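Side-chain contacts in uric acid degradation bifunctional protein PucL (Bacillus subtilis, PDB 6A4M), which degrades uric acid, pairing a urate oxidase activity with a decarboxylase that acts on a later intermediate of the same pathway: residues 83-88 and 140-145; 145-150 and 154-159. One frame throughout, in Å; residues are numbered along the deposited sequence.

Interaction 1: residues 83-88 and 140-145; sequences TTEGFL and SRSVLK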
loop_
_atom_site.group_PDB
_atom_site.type_symbol
_atom_site.label_atom_id
_atom_site.label_comp_id
_atom_site.label_asym_id
_atom_site.label_seq_id
_atom_site.Cartn_x
_atom_site.Cartn_y
_atom_site.Cartn_z
ATOM N N THR A 83 -2.032 -6.043 11.164
ATOM C CA THR A 83 -1.877 -5.701 9.746
ATOM C C THR A 83 -2.810 -6.477 8.820
ATOM O O THR A 83 -3.189 -7.617 9.105
ATOM C CB THR A 83 -0.448 -6.005 9.265
ATOM O OG1 THR A 83 -0.174 -7.403 9.435
ATOM C CG2 THR A 83 0.573 -5.176 10.034
ATOM N N THR A 84 -3.139 -5.850 7.693
ATOM C CA THR A 84 -3.855 -6.499 6.593
ATOM C C THR A 84 -3.067 -7.685 6.018
ATOM O O THR A 84 -3.659 -8.697 5.651
ATOM C CB THR A 84 -4.170 -5.483 5.473
ATOM O OG1 THR A 84 -5.013 -4.457 6.002
ATOM C CG2 THR A 84 -4.877 -6.142 4.287
ATOM N N GLU A 85 -1.743 -7.555 5.948
ATOM C CA GLU A 85 -0.875 -8.643 5.467
ATOM C C GLU A 85 -1.025 -9.909 6.319
ATOM O O GLU A 85 -1.132 -11.017 5.783
ATOM C CB GLU A 85 0.597 -8.205 5.447
ATOM C CG GLU A 85 0.940 -7.168 4.377
ATOM C CD GLU A 85 0.861 -5.717 4.845
ATOM O OE1 GLU A 85 0.018 -5.389 5.711
ATOM O OE2 GLU A 85 1.645 -4.891 4.333
ATOM N N GLY A 86 -1.035 -9.729 7.640
ATOM C CA GLY A 86 -1.245 -10.826 8.586
ATOM C C GLY A 86 -2.658 -11.383 8.562
ATOM O O GLY A 86 -2.851 -12.590 8.705
ATOM N N PHE A 87 -3.644 -10.505 8.386
ATOM C CA PHE A 87 -5.044 -10.921 8.229
ATOM C C PHE A 87 -5.243 -11.859 7.037
ATOM O O PHE A 87 -5.948 -12.858 7.144
ATOM C CB PHE A 87 -5.967 -9.700 8.092
ATOM C CG PHE A 87 -7.390 -10.052 7.747
ATOM C CD1 PHE A 87 -8.121 -10.915 8.558
ATOM C CD2 PHE A 87 -8.001 -9.529 6.607
ATOM C CE1 PHE A 87 -9.432 -11.248 8.244
ATOM C CE2 PHE A 87 -9.313 -9.856 6.289
ATOM C CZ PHE A 87 -10.030 -10.717 7.109
ATOM N N LEU A 88 -4.625 -11.534 5.907
ATOM C CA LEU A 88 -4.709 -12.383 4.713
ATOM C C LEU A 88 -4.032 -13.736 4.943
ATOM O O LEU A 88 -4.566 -14.766 4.542
ATOM C CB LEU A 88 -4.097 -11.679 3.491
ATOM C CG LEU A 88 -4.759 -10.380 3.012
ATOM C CD1 LEU A 88 -4.069 -9.886 1.749
ATOM C CD2 LEU A 88 -6.254 -10.542 2.780
ATOM N N SER A 140 -3.026 1.445 0.487
ATOM C CA SER A 140 -2.229 0.228 0.439
ATOM C C SER A 140 -3.073 -0.933 -0.080
ATOM O O SER A 140 -4.303 -0.928 0.042
ATOM C CB SER A 140 -1.614 -0.105 1.804
ATOM O OG SER A 140 -2.601 -0.415 2.766
ATOM N N ARG A 141 -2.401 -1.901 -0.695
ATOM C CA ARG A 141 -3.026 -3.150 -1.119
ATOM C C ARG A 141 -2.037 -4.280 -0.882
ATOM O O ARG A 141 -0.831 -4.093 -1.057
ATOM C CB ARG A 141 -3.426 -3.100 -2.598
ATOM C CG ARG A 141 -4.287 -4.274 -3.052
ATOM C CD ARG A 141 -4.684 -4.167 -4.520
ATOM N NE ARG A 141 -3.602 -4.617 -5.402
ATOM C CZ ARG A 141 -3.681 -5.574 -6.336
ATOM N NH1 ARG A 141 -4.813 -6.223 -6.598
ATOM N NH2 ARG A 141 -2.596 -5.881 -7.041
ATOM N N SER A 142 -2.554 -5.441 -0.482
ATOM C CA SER A 142 -1.737 -6.639 -0.280
ATOM C C SER A 142 -2.330 -7.821 -1.036
ATOM O O SER A 142 -3.547 -8.017 -1.039
ATOM C CB SER A 142 -1.627 -6.968 1.209
ATOM O OG SER A 142 -0.955 -5.931 1.899
ATOM N N VAL A 143 -1.458 -8.591 -1.682
ATOM C CA VAL A 143 -1.829 -9.826 -2.361
ATOM C C VAL A 143 -1.080 -10.983 -1.703
ATOM O O VAL A 143 0.096 -10.856 -1.357
ATOM C CB VAL A 143 -1.489 -9.766 -3.868
ATOM C CG1 VAL A 143 -1.916 -11.049 -4.579
ATOM C CG2 VAL A 143 -2.148 -8.547 -4.499
ATOM N N LEU A 144 -1.773 -12.102 -1.525
ATOM C CA LEU A 144 -1.172 -13.315 -0.987
ATOM C C LEU A 144 -1.705 -14.518 -1.742
ATOM O O LEU A 144 -2.920 -14.686 -1.855
ATOM C CB LEU A 144 -1.502 -13.462 0.497
ATOM C CG LEU A 144 -0.912 -14.675 1.225
ATOM C CD1 LEU A 144 0.592 -14.536 1.381
ATOM C CD2 LEU A 144 -1.565 -14.838 2.581
ATOM N N LYS A 145 -0.792 -15.349 -2.244
ATOM C CA LYS A 145 -1.147 -16.593 -2.915
ATOM C C LYS A 145 -0.504 -17.761 -2.167
ATOM O O LYS A 145 0.711 -17.766 -1.960
ATOM C CB LYS A 145 -0.698 -16.566 -4.378
ATOM C CG LYS A 145 -1.609 -17.379 -5.279
ATOM C CD LYS A 145 -0.963 -17.841 -6.576
ATOM C CE LYS A 145 -1.847 -18.873 -7.271
ATOM N NZ LYS A 145 -1.589 -18.969 -8.733
#

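Interaction 2: residues 145-150 and 154-159; sequences KAERSG and TITEQY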
loop_
_atom_site.group_PDB
_atom_site.type_symbol
_atom_site.label_atom_id
_atom_site.label_comp_id
_atom_site.label_asym_id
_atom_site.label_seq_id
_atom_site.Cartn_x
_atom_site.Cartn_y
_atom_site.Cartn_z
ATOM N N LYS A 145 -0.792 -15.349 -2.244
ATOM C CA LYS A 145 -1.147 -16.593 -2.915
ATOM C C LYS A 145 -0.504 -17.761 -2.167
ATOM O O LYS A 145 0.711 -17.766 -1.960
ATOM C CB LYS A 145 -0.698 -16.566 -4.378
ATOM C CG LYS A 145 -1.609 -17.379 -5.279
ATOM C CD LYS A 145 -0.963 -17.841 -6.576
ATOM C CE LYS A 145 -1.847 -18.873 -7.271
ATOM N NZ LYS A 145 -1.589 -18.969 -8.733
ATOM N N ALA A 146 -1.322 -18.736 -1.763
ATOM C CA ALA A 146 -0.860 -19.904 -1.007
ATOM C C ALA A 146 -1.371 -21.206 -1.627
ATOM O O ALA A 146 -2.506 -21.267 -2.107
ATOM C CB ALA A 146 -1.305 -19.798 0.440
ATOM N N GLU A 147 -0.526 -22.239 -1.600
ATOM C CA GLU A 147 -0.831 -23.548 -2.194
ATOM C C GLU A 147 -0.672 -24.683 -1.187
ATOM O O GLU A 147 0.004 -24.537 -0.167
ATOM C CB GLU A 147 0.080 -23.814 -3.399
ATOM C CG GLU A 147 -0.401 -23.176 -4.695
ATOM C CD GLU A 147 0.556 -23.380 -5.861
ATOM O OE1 GLU A 147 1.268 -24.410 -5.902
ATOM O OE2 GLU A 147 0.589 -22.501 -6.751
ATOM N N ARG A 148 -1.306 -25.811 -1.501
ATOM C CA ARG A 148 -1.155 -27.053 -0.745
ATOM C C ARG A 148 -0.076 -27.910 -1.414
ATOM O O ARG A 148 -0.245 -28.330 -2.562
ATOM C CB ARG A 148 -2.488 -27.808 -0.714
ATOM C CG ARG A 148 -2.521 -29.004 0.226
ATOM C CD ARG A 148 -3.795 -29.818 0.048
ATOM N NE ARG A 148 -5.011 -29.047 0.320
ATOM C CZ ARG A 148 -5.450 -28.688 1.530
ATOM N NH1 ARG A 148 -4.779 -29.003 2.640
ATOM N NH2 ARG A 148 -6.582 -27.991 1.635
ATOM N N SER A 149 1.030 -28.152 -0.706
ATOM C CA SER A 149 2.118 -29.008 -1.210
ATOM C C SER A 149 3.066 -29.443 -0.073
ATOM O O SER A 149 3.839 -28.619 0.422
ATOM C CB SER A 149 2.921 -28.294 -2.308
ATOM O OG SER A 149 3.723 -27.253 -1.779
ATOM N N GLY A 150 3.013 -30.698 0.381
ATOM C CA GLY A 150 1.965 -31.682 0.070
ATOM C C GLY A 150 1.654 -32.412 1.355
ATOM O O GLY A 150 1.724 -33.640 1.419
ATOM N N THR A 154 2.415 -23.742 1.427
ATOM C CA THR A 154 3.512 -22.950 0.857
ATOM C C THR A 154 2.970 -21.642 0.266
ATOM O O THR A 154 1.903 -21.632 -0.352
ATOM C CB THR A 154 4.322 -23.745 -0.205
ATOM O OG1 THR A 154 5.385 -22.928 -0.711
ATOM C CG2 THR A 154 3.457 -24.213 -1.382
ATOM N N ILE A 155 3.707 -20.550 0.477
ATOM C CA ILE A 155 3.365 -19.241 -0.077
ATOM C C ILE A 155 4.017 -19.111 -1.456
ATOM O O ILE A 155 5.243 -19.105 -1.562
ATOM C CB ILE A 155 3.847 -18.089 0.840
ATOM C CG1 ILE A 155 3.293 -18.239 2.268
ATOM C CG2 ILE A 155 3.484 -16.728 0.248
ATOM C CD1 ILE A 155 1.783 -18.306 2.367
ATOM N N THR A 156 3.194 -18.991 -2.497
ATOM C CA THR A 156 3.682 -18.934 -3.895
ATOM C C THR A 156 3.965 -17.492 -4.334
ATOM O O THR A 156 4.923 -17.242 -5.076
ATOM C CB THR A 156 2.770 -19.672 -4.937
ATOM O OG1 THR A 156 2.690 -18.909 -6.151
ATOM C CG2 THR A 156 1.344 -19.928 -4.451
ATOM N N GLU A 157 3.124 -16.558 -3.891
ATOM C CA GLU A 157 3.331 -15.135 -4.136
ATOM C C GLU A 157 2.902 -14.326 -2.917
ATOM O O GLU A 157 1.940 -14.678 -2.230
ATOM C CB GLU A 157 2.540 -14.682 -5.367
ATOM C CG GLU A 157 2.837 -13.252 -5.806
ATOM C CD GLU A 157 2.148 -12.864 -7.104
ATOM O OE1 GLU A 157 1.058 -13.408 -7.402
ATOM O OE2 GLU A 157 2.698 -12.000 -7.825
ATOM N N GLN A 158 3.632 -13.244 -2.657
ATOM C CA GLN A 158 3.267 -12.288 -1.620
ATOM C C GLN A 158 3.920 -10.940 -1.892
ATOM O O GLN A 158 5.141 -10.856 -2.025
ATOM C CB GLN A 158 3.699 -12.781 -0.237
ATOM C CG GLN A 158 3.192 -11.897 0.902
ATOM C CD GLN A 158 4.079 -11.913 2.129
ATOM O OE1 GLN A 158 3.625 -12.243 3.221
ATOM N NE2 GLN A 158 5.350 -11.561 1.956
ATOM N N TYR A 159 3.105 -9.894 -1.968
ATOM C CA TYR A 159 3.612 -8.525 -2.001
ATOM C C TYR A 159 2.608 -7.561 -1.405
ATOM O O TYR A 159 1.410 -7.844 -1.358
ATOM C CB TYR A 159 3.979 -8.100 -3.427
ATOM C CG TYR A 159 2.834 -8.073 -4.416
ATOM C CD1 TYR A 159 2.086 -6.908 -4.620
ATOM C CD2 TYR A 159 2.514 -9.198 -5.171
ATOM C CE1 TYR A 159 1.041 -6.876 -5.536
ATOM C CE2 TYR A 159 1.473 -9.176 -6.091
ATOM C CZ TYR A 159 0.740 -8.015 -6.273
ATOM O OH TYR A 159 -0.293 -7.994 -7.181
#

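Interaction 1: residues 83-88 and 140-145
Leu88 lies over the strand between Ser142 and Leu144, and the closest packing of this helix-on-sheet contact gathers around it. Its chi2 of -176° carries CD1 outward as the extended end of the chain, where the methyl meets the strand backbone at Ser142 O (3.4 Å) and the Ser142 CB beside it (3.8 Å from Leu88 CD1). Leu144 answers from the strand. Leu144 CD2 comes alongside the helix, 4.1 Å from Leu88 CB and 3.6 Å from Leu88 O. Leu144 thus touches Leu88 with one branch, at CB and the carbonyl, while Leu88 CD1 goes to Ser142.

Nearer the helix start the fit is looser and polar. A chi1 of -70° sets Glu85 CG beside its own backbone N, and there CG meets Ser142 OG at 3.4 Å; the bend at chi2 then turns the carboxylate toward Ser160 and Tyr218. The carboxylate and the hydroxyl are not paired directly; Glu85 OE2 is 3.7 Å from Ser142 OG. Instead the hydroxyl of Ser160, on the next strand, bonds to both, and Tyr218 OH binds OE1, so these buried polar groups are satisfied through third parties. Thr83 OG1 caps the helix by accepting from Gly86 N at 3.1 Å. On the strand's other face Arg141 and Val143 turn away from the helix, and Arg141, partly exposed, forms a salt bridge with Glu161.

The helix axis runs 8.6 Å from that of the strand and in nearly the same direction, at 26°. Helix 84-98 is thus laid lengthwise along one face of an antiparallel sheet; helices 64-78 and 84-98 are inserted between strands 36-45 and 104-121, as in the tunnelling fold (T-fold) of urate oxidases.

Interaction 2: residues 145-150 and 154-159
A classic beta bulge sets Lys145 against two residues of the partner strand, Thr156 and Glu157. Lys145 O accepts from Thr156 N at 2.8 Å and more weakly from Glu157 N at 3.3 Å, while Lys145 N gives a bond to Glu157 O (2.8 Å). Thr156, with its near-helical backbone (psi -38°), is the extra residue, and it shifts the register by one. Beyond it the regular pattern resumes: Glu147 and Thr154 form a hydrogen-bonded pair, linked both ways, with Glu147 N 2.8 Å from Thr154 O.

The bulge also redirects side chains. Thr156 CG2 is brought in among the residues of the Lys145, Glu147 and Glu157 face. Glu147 lies against Thr156 CG2 with CG (3.7 Å) and, nearer still, with carboxylate OE2 (3.5 Å), its extended chain crossing the threonine side chain at about a right angle. Lys145 passes obliquely, its CD 3.8 Å from Thr156 CG2. Beside it Glu157 touches Lys145 only near the base, CB to CB, and the charged ends stay well apart. This face lies toward the protein surface.

The two strands are the arms of a beta hairpin, 139-148 and 153-169, within the large antiparallel sheet of the urate oxidase fold; strand 104-121 continues the sheet on the far side of 139-148. Ala146 and Ile155, a non-hydrogen-bonded pair, occupy the opposite face. Two successive turns of the isoleucine chain (chi1 -56°, chi2 -57°) bring Ile155 CD1 to 3.9 Å from Ala146 CB, and Ile155 also touches Leu144. Toward the hairpin's end Arg148 points away from the partner strand, its NH2 bound to the carbonyls of Leu96 and Met102.

From the N terminus the chain makes strands 3-13 and 36-45 and helix 64-78 before helix 84-98, then passes through strands 104-121, 124-128 and 131-134, and returns along strand 139-148 to close interaction 1, a loop of 51 residues. Interaction 2 then closes at once, over only three residues, at the hairpin turn. The two are in series, neither nested nor crossed, and share Lys145. Strand 139-148 is thus used twice, by the helix over one face and by strand 153-169 at its edge. A probable hydrogen bond from Val143 N to Tyr159 O joins the two contacts, and Leu144 CD1 also packs on Ile155 and Gln158, tying the helix layer to the hairpin.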